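Local coordinates for uncharacterized HTH-type transcriptional regulator YydK (Bacillus subtilis subsp. subtilis, PDB 3BWG), which probably binds DNA and regulates transcription as a member of the GntR family, through a helix-turn-helix domain joined to a UTRA domain, at residues Val99-Val104 and Tyr125-Arg130; Glu141-Lys146 and Tyr218-Tyr223; Ser147-Leu152 and Glu167-Lys172. All coordinates share one frame; numbering follows the deposited sequence.

Contact 1 (Val99-Val104 and Tyr125-Arg130); sequences VIELDV and YVKRVR
E101 and K127 cross obliquely on one face of an antiparallel pair of strands in the UTRA domain, and their ends meet in a salt bridge, K127 NZ to E101 OE2 at 3.0 Å. The lysine leaves the strand with CG anti to its backbone N (chi1 -178°) and then bends at chi3 (-82°), which carries NZ nearly onto the C-O axis of OE2. The other oxygen, OE1, bridges to R105. Beside them the Y125 ring stands with its CE2 edge toward the glutamate, OE2 lying near the ring plane at 3.8 Å and the carboxylate turned 63° from it. D103 reaches Y125 from its own strand, OD1 coming within 3.6 Å of Y125 CB, and shares R105 with E101. A classic beta bulge sets the register: I100 N and E101 N both donate to K127 O, at 2.8 and 3.1 Å, from the same face of its plane. The extra residue turns I100 toward the partner strand, where CG2 packs on K127 CD and CD1 meets V129 CG2 at 3.5 Å. On the other face L102 and V126 lie side by side, CD1 against CG1 at 4.1 Å, under V157 of helix 154-157. The face toward that helix is mostly apolar but also carries R128, which is salt-bridged to E140; the other gathers E101, D103, K127 and R105, an arrangement that would probably keep both carboxylates ionised and hold E101 between two cations.

Contact 2 (Glu141-Lys146 and Tyr218-Tyr223); sequences ESYYTK and YSKISY. With EDO (1,2-ethanediol), chain H; EDO (1,2-ethanediol), chain I.
Y143 and Y218 run alongside one another in the same direction, where strands 135-145 and 215-224 pair antiparallel in the central sheet of the UTRA domain. Their planes are only 23° apart but offset so far that little of one ring covers the other; the nearest atoms are Y143 CD2 and Y218 CD2, at 3.6 Å. The Y143 ring sits with CG beside its own backbone N (chi1 -49°), and its CD2 edge comes to 3.2 Å from Y218 O, in the ring plane. That same oxygen accepts Y143 N at 2.7 Å, nearly along its C=O axis. S142 and S219 point to the opposite face, and there the strands come close, their CB atoms 3.6 Å apart. K220 bends at chi3 and chi4 and lays CD against the edge of the Y143 ring, while NZ goes on to a salt bridge with E110 and a hydrogen bond with Y203. An alanine in place of Y143 would probably open a gap beside Y218, leave the middle of the K220 chain without its ring-edge support and leave Y125 without this packing partner. The looser part is the side-chain ends of E141 and K220, both partly exposed, although their backbones pair closely, K220 N to E141 O at 2.7 Å. E141 OE1 is bonded to the Y125 hydroxyl, but the carboxylate and ammonium do not pair, E141 OE2 standing 5.1 Å from K220 NZ. An ethanediol molecule, probably from the crystallisation liquor, links the two strands there through E141 and S222. Its O2 donates to E141 OE2 at 2.6 Å, and its O1 lies 2.7 Å from S222 OG.

Contact 3 (Ser147-Leu152 and Glu167-Lys172); sequences SIVTYL and EGLGLK
L169 projects toward the 147-152 loop and sets its CD1 over the backbone of V149, 3.8 Å from V149 CA. The contact joins two irregular loops of the UTRA domain: one leads from strand 135-145 to helix 154-157, the other from helix 161-167 to strand 173-184. The two methyls of L169 part company. CD1 also meets V149 CG1 at 4.1 Å, the two side chains set roughly perpendicular, whereas CD2 turns to the hydroxyl of T150, 3.9 Å from OG1, a van der Waals approach without a polar bond. A chi1 of -68° places CG beside the backbone N, and both methyls reach the loop from the same side, CD1 at V149 and CD2 at T150. G170, with a positive phi, makes the turn between the two leucines. Beyond this turn L171 again points at the facing loop. Y164 and I165 of helix 161-167 touch L169 and L171 respectively, and L210 of strand 200-210 packs on both I148 and L171, so the apolar layer continues into the helix and the sheet. V149 is buried, while T150 lies on the exposed side. Next to V149, the side chains of I148 and L171 are likewise nearly perpendicular, and the branch methyl I148 CG2 lies 3.7 Å from L171 CD1.

How the contacts relate
From the N-terminal side, contact 1 closes first: the 20 residues between its segments, including helix 109-114, return as strand 123-132 beside the edge strand 95-105. The chain then turns into strand 135-145, which opens contact 2, and the two contacts are in series. Contact 2 closes only at strand 215-224, after a 71-residue excursion, and contact 3 is nested inside it, closing a short loop around helices 154-157 and 161-167. Contacts 1 and 2 adjoin in one sheet, with Y125 OH 2.5 Å from E141 OE1, a probable hydrogen bond. L152 touches both L102 and Y144, tying the contact 3 loop to that sheet.

Contact 1 (Val99-Val104 and Tyr125-Arg130)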
loop_
_atom_site.group_PDB
_atom_site.type_symbol
_atom_site.label_atom_id
_atom_site.label_comp_id
_atom_site.label_asym_id
_atom_site.label_seq_id
_atom_site.Cartn_x
_atom_site.Cartn_y
_atom_site.Cartn_z
ATOM N N VAL B 99 -0.593 -21.040 -18.424
ATOM C CA VAL B 99 -0.709 -20.025 -19.448
ATOM C C VAL B 99 -1.873 -20.413 -20.333
ATOM O O VAL B 99 -1.872 -21.478 -20.910
ATOM C CB VAL B 99 0.583 -19.881 -20.310
ATOM C CG1 VAL B 99 0.417 -18.808 -21.378
ATOM C CG2 VAL B 99 1.760 -19.547 -19.441
ATOM N N ILE B 100 -2.855 -19.537 -20.434
ATOM C CA ILE B 100 -3.991 -19.769 -21.284
ATOM C C ILE B 100 -3.698 -19.213 -22.671
ATOM O O ILE B 100 -3.987 -19.880 -23.663
ATOM C CB ILE B 100 -5.280 -19.169 -20.696
ATOM C CG1 ILE B 100 -5.523 -19.730 -19.305
ATOM C CG2 ILE B 100 -6.496 -19.509 -21.605
ATOM C CD1 ILE B 100 -6.400 -18.876 -18.471
ATOM N N GLU B 101 -3.145 -17.996 -22.737
ATOM C CA GLU B 101 -2.760 -17.374 -23.996
ATOM C C GLU B 101 -1.446 -16.581 -23.842
ATOM O O GLU B 101 -1.159 -16.023 -22.790
ATOM C CB GLU B 101 -3.837 -16.396 -24.467
ATOM C CG GLU B 101 -5.077 -16.991 -25.150
ATOM C CD GLU B 101 -6.044 -15.881 -25.621
ATOM O OE1 GLU B 101 -5.825 -15.300 -26.713
ATOM O OE2 GLU B 101 -7.010 -15.567 -24.891
ATOM N N LEU B 102 -0.655 -16.537 -24.903
ATOM C CA LEU B 102 0.468 -15.640 -24.986
ATOM C C LEU B 102 0.640 -15.419 -26.444
ATOM O O LEU B 102 0.793 -16.387 -27.187
ATOM C CB LEU B 102 1.743 -16.267 -24.399
ATOM C CG LEU B 102 3.117 -15.634 -24.682
ATOM C CD1 LEU B 102 3.315 -14.234 -24.083
ATOM C CD2 LEU B 102 4.225 -16.574 -24.237
ATOM N N ASP B 103 0.564 -14.169 -26.877
ATOM C CA ASP B 103 0.807 -13.853 -28.270
ATOM C C ASP B 103 1.189 -12.382 -28.428
ATOM O O ASP B 103 1.263 -11.646 -27.450
ATOM C CB ASP B 103 -0.407 -14.226 -29.132
ATOM C CG ASP B 103 -1.631 -13.411 -28.809
ATOM O OD1 ASP B 103 -1.509 -12.328 -28.194
ATOM O OD2 ASP B 103 -2.733 -13.844 -29.181
ATOM N N VAL B 104 1.471 -11.991 -29.667
ATOM C CA VAL B 104 1.668 -10.608 -30.017
ATOM C C VAL B 104 0.398 -10.167 -30.692
ATOM O O VAL B 104 -0.168 -10.906 -31.491
ATOM C CB VAL B 104 2.855 -10.411 -30.965
ATOM C CG1 VAL B 104 3.019 -8.904 -31.287
ATOM C CG2 VAL B 104 4.098 -10.996 -30.342
ATOM N N TYR B 125 0.569 -10.114 -25.097
ATOM C CA TYR B 125 -0.628 -10.301 -24.299
ATOM C C TYR B 125 -0.528 -11.588 -23.537
ATOM O O TYR B 125 -0.243 -12.622 -24.122
ATOM C CB TYR B 125 -1.861 -10.342 -25.209
ATOM C CG TYR B 125 -3.136 -10.799 -24.538
ATOM C CD1 TYR B 125 -3.870 -9.912 -23.747
ATOM C CD2 TYR B 125 -3.636 -12.106 -24.720
ATOM C CE1 TYR B 125 -5.021 -10.306 -23.134
ATOM C CE2 TYR B 125 -4.827 -12.505 -24.113
ATOM C CZ TYR B 125 -5.501 -11.589 -23.310
ATOM O OH TYR B 125 -6.686 -11.893 -22.679
ATOM N N VAL B 126 -0.788 -11.545 -22.237
ATOM C CA VAL B 126 -0.807 -12.790 -21.483
ATOM C C VAL B 126 -2.080 -13.016 -20.686
ATOM O O VAL B 126 -2.654 -12.078 -20.120
ATOM C CB VAL B 126 0.551 -13.116 -20.717
ATOM C CG1 VAL B 126 1.632 -12.103 -20.990
ATOM C CG2 VAL B 126 0.364 -13.495 -19.239
ATOM N N LYS B 127 -2.587 -14.238 -20.754
ATOM C CA LYS B 127 -3.772 -14.610 -20.028
ATOM C C LYS B 127 -3.361 -15.864 -19.235
ATOM O O LYS B 127 -2.880 -16.847 -19.833
ATOM C CB LYS B 127 -4.912 -14.912 -20.999
ATOM C CG LYS B 127 -6.216 -15.275 -20.280
ATOM C CD LYS B 127 -7.290 -15.917 -21.181
ATOM C CE LYS B 127 -8.056 -14.837 -21.944
ATOM N NZ LYS B 127 -9.116 -15.514 -22.778
ATOM N N ARG B 128 -3.491 -15.817 -17.906
ATOM C CA ARG B 128 -3.057 -16.938 -17.090
ATOM C C ARG B 128 -3.828 -17.062 -15.777
ATOM O O ARG B 128 -4.350 -16.071 -15.216
ATOM C CB ARG B 128 -1.527 -16.910 -16.875
ATOM C CG ARG B 128 -0.996 -15.902 -15.879
ATOM C CD ARG B 128 0.517 -15.818 -15.898
ATOM N NE ARG B 128 0.917 -14.635 -15.137
ATOM C CZ ARG B 128 2.112 -14.419 -14.601
ATOM N NH1 ARG B 128 3.090 -15.308 -14.739
ATOM N NH2 ARG B 128 2.316 -13.297 -13.925
ATOM N N VAL B 129 -3.954 -18.294 -15.324
ATOM C CA VAL B 129 -4.500 -18.559 -14.011
ATOM C C VAL B 129 -3.298 -18.897 -13.182
ATOM O O VAL B 129 -2.389 -19.636 -13.630
ATOM C CB VAL B 129 -5.536 -19.721 -14.014
ATOM C CG1 VAL B 129 -6.128 -20.004 -12.584
ATOM C CG2 VAL B 129 -6.660 -19.422 -15.023
ATOM N N ARG B 130 -3.260 -18.326 -11.988
ATOM C CA ARG B 130 -2.162 -18.608 -11.069
ATOM C C ARG B 130 -2.657 -19.377 -9.841
ATOM O O ARG B 130 -3.826 -19.271 -9.489
ATOM C CB ARG B 130 -1.403 -17.329 -10.723
ATOM C CG ARG B 130 -1.193 -16.398 -11.921
ATOM C CD ARG B 130 -0.155 -15.322 -11.590
ATOM N NE ARG B 130 1.179 -15.960 -11.494
ATOM C CZ ARG B 130 2.244 -15.380 -10.944
ATOM N NH1 ARG B 130 2.142 -14.142 -10.450
ATOM N NH2 ARG B 130 3.419 -16.024 -10.916
#

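Contact 2 (Glu141-Lys146 and Tyr218-Tyr223)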
loop_
_atom_site.group_PDB
_atom_site.type_symbol
_atom_site.label_atom_id
_atom_site.label_comp_id
_atom_site.label_asym_id
_atom_site.label_seq_id
_atom_site.Cartn_x
_atom_site.Cartn_y
_atom_site.Cartn_z
ATOM N N GLU B 141 -5.013 -10.932 -16.868
ATOM C CA GLU B 141 -4.672 -10.559 -18.214
ATOM C C GLU B 141 -3.660 -9.463 -18.035
ATOM O O GLU B 141 -3.885 -8.516 -17.246
ATOM C CB GLU B 141 -5.894 -9.994 -18.947
ATOM C CG GLU B 141 -6.904 -11.029 -19.428
ATOM C CD GLU B 141 -8.092 -10.368 -20.154
ATOM O OE1 GLU B 141 -8.115 -10.330 -21.414
ATOM O OE2 GLU B 141 -8.994 -9.863 -19.449
ATOM N N SER B 142 -2.527 -9.582 -18.732
ATOM C CA SER B 142 -1.586 -8.481 -18.763
ATOM C C SER B 142 -1.088 -8.134 -20.150
ATOM O O SER B 142 -1.154 -8.937 -21.082
ATOM C CB SER B 142 -0.441 -8.693 -17.791
ATOM O OG SER B 142 -0.059 -10.033 -17.807
ATOM N N TYR B 143 -0.612 -6.902 -20.276
ATOM C CA TYR B 143 -0.221 -6.369 -21.554
ATOM C C TYR B 143 1.107 -5.690 -21.401
ATOM O O TYR B 143 1.240 -4.788 -20.618
ATOM C CB TYR B 143 -1.240 -5.324 -22.014
ATOM C CG TYR B 143 -2.692 -5.745 -21.938
ATOM C CD1 TYR B 143 -3.393 -6.102 -23.091
ATOM C CD2 TYR B 143 -3.376 -5.726 -20.724
ATOM C CE1 TYR B 143 -4.748 -6.438 -23.028
ATOM C CE2 TYR B 143 -4.702 -6.077 -20.644
ATOM C CZ TYR B 143 -5.387 -6.438 -21.791
ATOM O OH TYR B 143 -6.713 -6.781 -21.699
ATOM N N TYR B 144 2.069 -6.080 -22.217
ATOM C CA TYR B 144 3.431 -5.545 -22.134
ATOM C C TYR B 144 3.796 -4.873 -23.410
ATOM O O TYR B 144 3.660 -5.470 -24.455
ATOM C CB TYR B 144 4.418 -6.695 -21.901
ATOM C CG TYR B 144 4.133 -7.417 -20.635
ATOM C CD1 TYR B 144 4.873 -7.164 -19.462
ATOM C CD2 TYR B 144 3.118 -8.348 -20.588
ATOM C CE1 TYR B 144 4.569 -7.846 -18.282
ATOM C CE2 TYR B 144 2.812 -9.021 -19.446
ATOM C CZ TYR B 144 3.527 -8.774 -18.307
ATOM O OH TYR B 144 3.151 -9.489 -17.201
ATOM N N THR B 145 4.303 -3.649 -23.320
ATOM C CA THR B 145 4.783 -2.906 -24.511
ATOM C C THR B 145 5.930 -3.659 -25.127
ATOM O O THR B 145 6.928 -3.826 -24.487
ATOM C CB THR B 145 5.218 -1.472 -24.155
ATOM O OG1 THR B 145 4.136 -0.812 -23.474
ATOM C CG2 THR B 145 5.555 -0.670 -25.422
ATOM N N LYS B 146 5.763 -4.140 -26.351
ATOM C CA LYS B 146 6.734 -5.024 -27.007
ATOM C C LYS B 146 8.099 -4.363 -27.329
ATOM O O LYS B 146 9.139 -5.016 -27.295
ATOM C CB LYS B 146 6.107 -5.654 -28.269
ATOM C CG LYS B 146 6.912 -6.813 -28.786
ATOM C CD LYS B 146 6.189 -7.659 -29.755
ATOM C CE LYS B 146 7.139 -8.628 -30.419
ATOM N NZ LYS B 146 8.109 -7.954 -31.355
ATOM N N TYR B 218 0.585 -3.342 -18.047
ATOM C CA TYR B 218 -0.728 -3.080 -17.527
ATOM C C TYR B 218 -1.344 -4.439 -17.325
ATOM O O TYR B 218 -1.408 -5.245 -18.267
ATOM C CB TYR B 218 -1.562 -2.287 -18.545
ATOM C CG TYR B 218 -3.000 -2.129 -18.167
ATOM C CD1 TYR B 218 -3.352 -1.508 -16.963
ATOM C CD2 TYR B 218 -4.019 -2.564 -19.018
ATOM C CE1 TYR B 218 -4.677 -1.368 -16.597
ATOM C CE2 TYR B 218 -5.332 -2.412 -18.678
ATOM C CZ TYR B 218 -5.658 -1.801 -17.475
ATOM O OH TYR B 218 -6.990 -1.614 -17.130
ATOM N N SER B 219 -1.828 -4.688 -16.113
ATOM C CA SER B 219 -2.464 -5.959 -15.806
ATOM C C SER B 219 -3.839 -5.768 -15.148
ATOM O O SER B 219 -4.121 -4.736 -14.491
ATOM C CB SER B 219 -1.536 -6.815 -14.939
ATOM O OG SER B 219 -1.549 -6.340 -13.617
ATOM N N LYS B 220 -4.696 -6.770 -15.363
ATOM C CA LYS B 220 -6.050 -6.827 -14.834
ATOM C C LYS B 220 -6.178 -8.155 -14.144
ATOM O O LYS B 220 -6.069 -9.195 -14.787
ATOM C CB LYS B 220 -7.033 -6.760 -15.980
ATOM C CG LYS B 220 -7.021 -5.382 -16.634
ATOM C CD LYS B 220 -7.484 -5.432 -18.089
ATOM C CE LYS B 220 -8.845 -6.053 -18.266
ATOM N NZ LYS B 220 -9.904 -5.016 -18.216
ATOM N N ILE B 221 -6.406 -8.133 -12.832
ATOM C CA ILE B 221 -6.409 -9.368 -12.053
ATOM C C ILE B 221 -7.618 -9.500 -11.132
ATOM O O ILE B 221 -8.016 -8.553 -10.443
ATOM C CB ILE B 221 -5.148 -9.482 -11.239
ATOM C CG1 ILE B 221 -3.911 -9.261 -12.147
ATOM C CG2 ILE B 221 -5.099 -10.888 -10.522
ATOM C CD1 ILE B 221 -2.560 -9.443 -11.483
ATOM N N SER B 222 -8.221 -10.677 -11.163
ATOM C CA SER B 222 -9.266 -11.030 -10.225
ATOM C C SER B 222 -8.738 -12.144 -9.325
ATOM O O SER B 222 -8.337 -13.192 -9.821
ATOM C CB SER B 222 -10.511 -11.522 -10.985
ATOM O OG SER B 222 -11.054 -10.464 -11.742
ATOM N N TYR B 223 -8.783 -11.923 -8.016
ATOM C CA TYR B 223 -8.349 -12.914 -7.059
ATOM C C TYR B 223 -9.470 -13.803 -6.503
ATOM O O TYR B 223 -10.639 -13.379 -6.393
ATOM C CB TYR B 223 -7.588 -12.223 -5.916
ATOM C CG TYR B 223 -6.289 -11.549 -6.363
ATOM C CD1 TYR B 223 -5.096 -12.254 -6.338
ATOM C CD2 TYR B 223 -6.262 -10.211 -6.795
ATOM C CE1 TYR B 223 -3.883 -11.656 -6.765
ATOM C CE2 TYR B 223 -5.052 -9.584 -7.215
ATOM C CZ TYR B 223 -3.863 -10.327 -7.170
ATOM O OH TYR B 223 -2.648 -9.793 -7.571
HETATM C C1 EDO H . -8.950 -10.147 -14.726
HETATM O O1 EDO H . -10.272 -10.438 -14.286
HETATM C C2 EDO H . -8.865 -10.534 -16.184
HETATM O O2 EDO H . -9.585 -9.538 -16.923
HETATM C C1 EDO I . -9.895 -11.638 -2.359
HETATM O O1 EDO I . -8.550 -11.510 -2.010
HETATM C C2 EDO I . -9.898 -11.680 -3.862
HETATM O O2 EDO I . -11.253 -11.742 -4.199
#

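Contact 3 (Ser147-Leu152 and Glu167-Lys172)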
loop_
_atom_site.group_PDB
_atom_site.type_symbol
_atom_site.label_atom_id
_atom_site.label_comp_id
_atom_site.label_asym_id
_atom_site.label_seq_id
_atom_site.Cartn_x
_atom_site.Cartn_y
_atom_site.Cartn_z
ATOM N N SER B 147 8.105 -3.059 -27.605
ATOM C CA SER B 147 9.363 -2.387 -27.914
ATOM C C SER B 147 10.179 -2.200 -26.630
ATOM O O SER B 147 11.370 -1.941 -26.682
ATOM C CB SER B 147 9.118 -1.069 -28.632
ATOM O OG SER B 147 8.354 -0.191 -27.835
ATOM N N ILE B 148 9.522 -2.372 -25.480
ATOM C CA ILE B 148 10.215 -2.444 -24.181
ATOM C C ILE B 148 10.534 -3.917 -23.793
ATOM O O ILE B 148 11.675 -4.272 -23.579
ATOM C CB ILE B 148 9.393 -1.762 -23.060
ATOM C CG1 ILE B 148 9.116 -0.289 -23.450
ATOM C CG2 ILE B 148 10.172 -1.898 -21.700
ATOM C CD1 ILE B 148 8.294 0.531 -22.428
ATOM N N VAL B 149 9.506 -4.754 -23.689
ATOM C CA VAL B 149 9.674 -6.176 -23.304
ATOM C C VAL B 149 9.722 -6.946 -24.601
ATOM O O VAL B 149 8.683 -7.284 -25.193
ATOM C CB VAL B 149 8.502 -6.647 -22.441
ATOM C CG1 VAL B 149 8.711 -8.079 -22.028
ATOM C CG2 VAL B 149 8.306 -5.690 -21.219
ATOM N N THR B 150 10.926 -7.142 -25.093
ATOM C CA THR B 150 11.069 -7.352 -26.525
ATOM C C THR B 150 10.737 -8.779 -26.948
ATOM O O THR B 150 10.377 -9.004 -28.109
ATOM C CB THR B 150 12.457 -6.946 -27.042
ATOM O OG1 THR B 150 13.442 -7.427 -26.129
ATOM C CG2 THR B 150 12.562 -5.407 -27.202
ATOM N N TYR B 151 10.905 -9.720 -26.018
ATOM C CA TYR B 151 10.531 -11.113 -26.238
ATOM C C TYR B 151 10.034 -11.773 -24.947
ATOM O O TYR B 151 10.562 -11.525 -23.860
ATOM C CB TYR B 151 11.699 -11.905 -26.835
ATOM C CG TYR B 151 11.326 -13.330 -27.228
ATOM C CD1 TYR B 151 10.530 -13.593 -28.369
ATOM C CD2 TYR B 151 11.733 -14.411 -26.444
ATOM C CE1 TYR B 151 10.188 -14.919 -28.716
ATOM C CE2 TYR B 151 11.421 -15.722 -26.781
ATOM C CZ TYR B 151 10.646 -15.975 -27.893
ATOM O OH TYR B 151 10.342 -17.286 -28.194
ATOM N N LEU B 152 8.980 -12.590 -25.086
ATOM C CA LEU B 152 8.448 -13.401 -24.005
ATOM C C LEU B 152 8.204 -14.807 -24.534
ATOM O O LEU B 152 7.913 -15.007 -25.722
ATOM C CB LEU B 152 7.127 -12.801 -23.442
ATOM C CG LEU B 152 7.218 -11.508 -22.602
ATOM C CD1 LEU B 152 5.798 -10.913 -22.205
ATOM C CD2 LEU B 152 8.098 -11.757 -21.380
ATOM N N GLU B 167 16.418 -9.376 -14.707
ATOM C CA GLU B 167 17.604 -10.195 -14.832
ATOM C C GLU B 167 18.003 -10.394 -16.284
ATOM O O GLU B 167 19.154 -10.228 -16.604
ATOM C CB GLU B 167 17.397 -11.537 -14.130
ATOM C CG GLU B 167 18.571 -11.960 -13.272
ATOM C CD GLU B 167 18.925 -10.955 -12.152
ATOM O OE1 GLU B 167 18.042 -10.602 -11.330
ATOM O OE2 GLU B 167 20.103 -10.535 -12.084
ATOM N N GLY B 168 17.044 -10.683 -17.159
ATOM C CA GLY B 168 17.323 -11.066 -18.532
ATOM C C GLY B 168 17.363 -9.899 -19.486
ATOM O O GLY B 168 18.243 -9.839 -20.337
ATOM N N LEU B 169 16.406 -8.971 -19.359
ATOM C CA LEU B 169 16.396 -7.782 -20.216
ATOM C C LEU B 169 17.230 -6.625 -19.660
ATOM O O LEU B 169 17.549 -5.662 -20.390
ATOM C CB LEU B 169 14.964 -7.314 -20.469
ATOM C CG LEU B 169 14.040 -8.197 -21.315
ATOM C CD1 LEU B 169 12.725 -7.477 -21.523
ATOM C CD2 LEU B 169 14.697 -8.538 -22.650
ATOM N N GLY B 170 17.562 -6.706 -18.370
ATOM C CA GLY B 170 18.327 -5.663 -17.701
ATOM C C GLY B 170 17.582 -4.360 -17.481
ATOM O O GLY B 170 18.200 -3.306 -17.375
ATOM N N LEU B 171 16.255 -4.430 -17.375
ATOM C CA LEU B 171 15.438 -3.241 -17.163
ATOM C C LEU B 171 15.272 -2.924 -15.685
ATOM O O LEU B 171 15.284 -3.816 -14.842
ATOM C CB LEU B 171 14.054 -3.423 -17.811
ATOM C CG LEU B 171 14.129 -3.522 -19.333
ATOM C CD1 LEU B 171 12.780 -3.871 -19.890
ATOM C CD2 LEU B 171 14.665 -2.232 -19.939
ATOM N N LYS B 172 15.063 -1.646 -15.388
ATOM C CA LYS B 172 14.966 -1.192 -14.021
ATOM C C LYS B 172 13.513 -0.797 -13.773
ATOM O O LYS B 172 13.003 0.180 -14.334
ATOM C CB LYS B 172 15.944 -0.024 -13.769
ATOM C CG LYS B 172 17.381 -0.296 -14.247
ATOM C CD LYS B 172 18.080 -1.356 -13.358
ATOM C CE LYS B 172 19.109 -2.184 -14.159
ATOM N NZ LYS B 172 20.161 -1.357 -14.840
#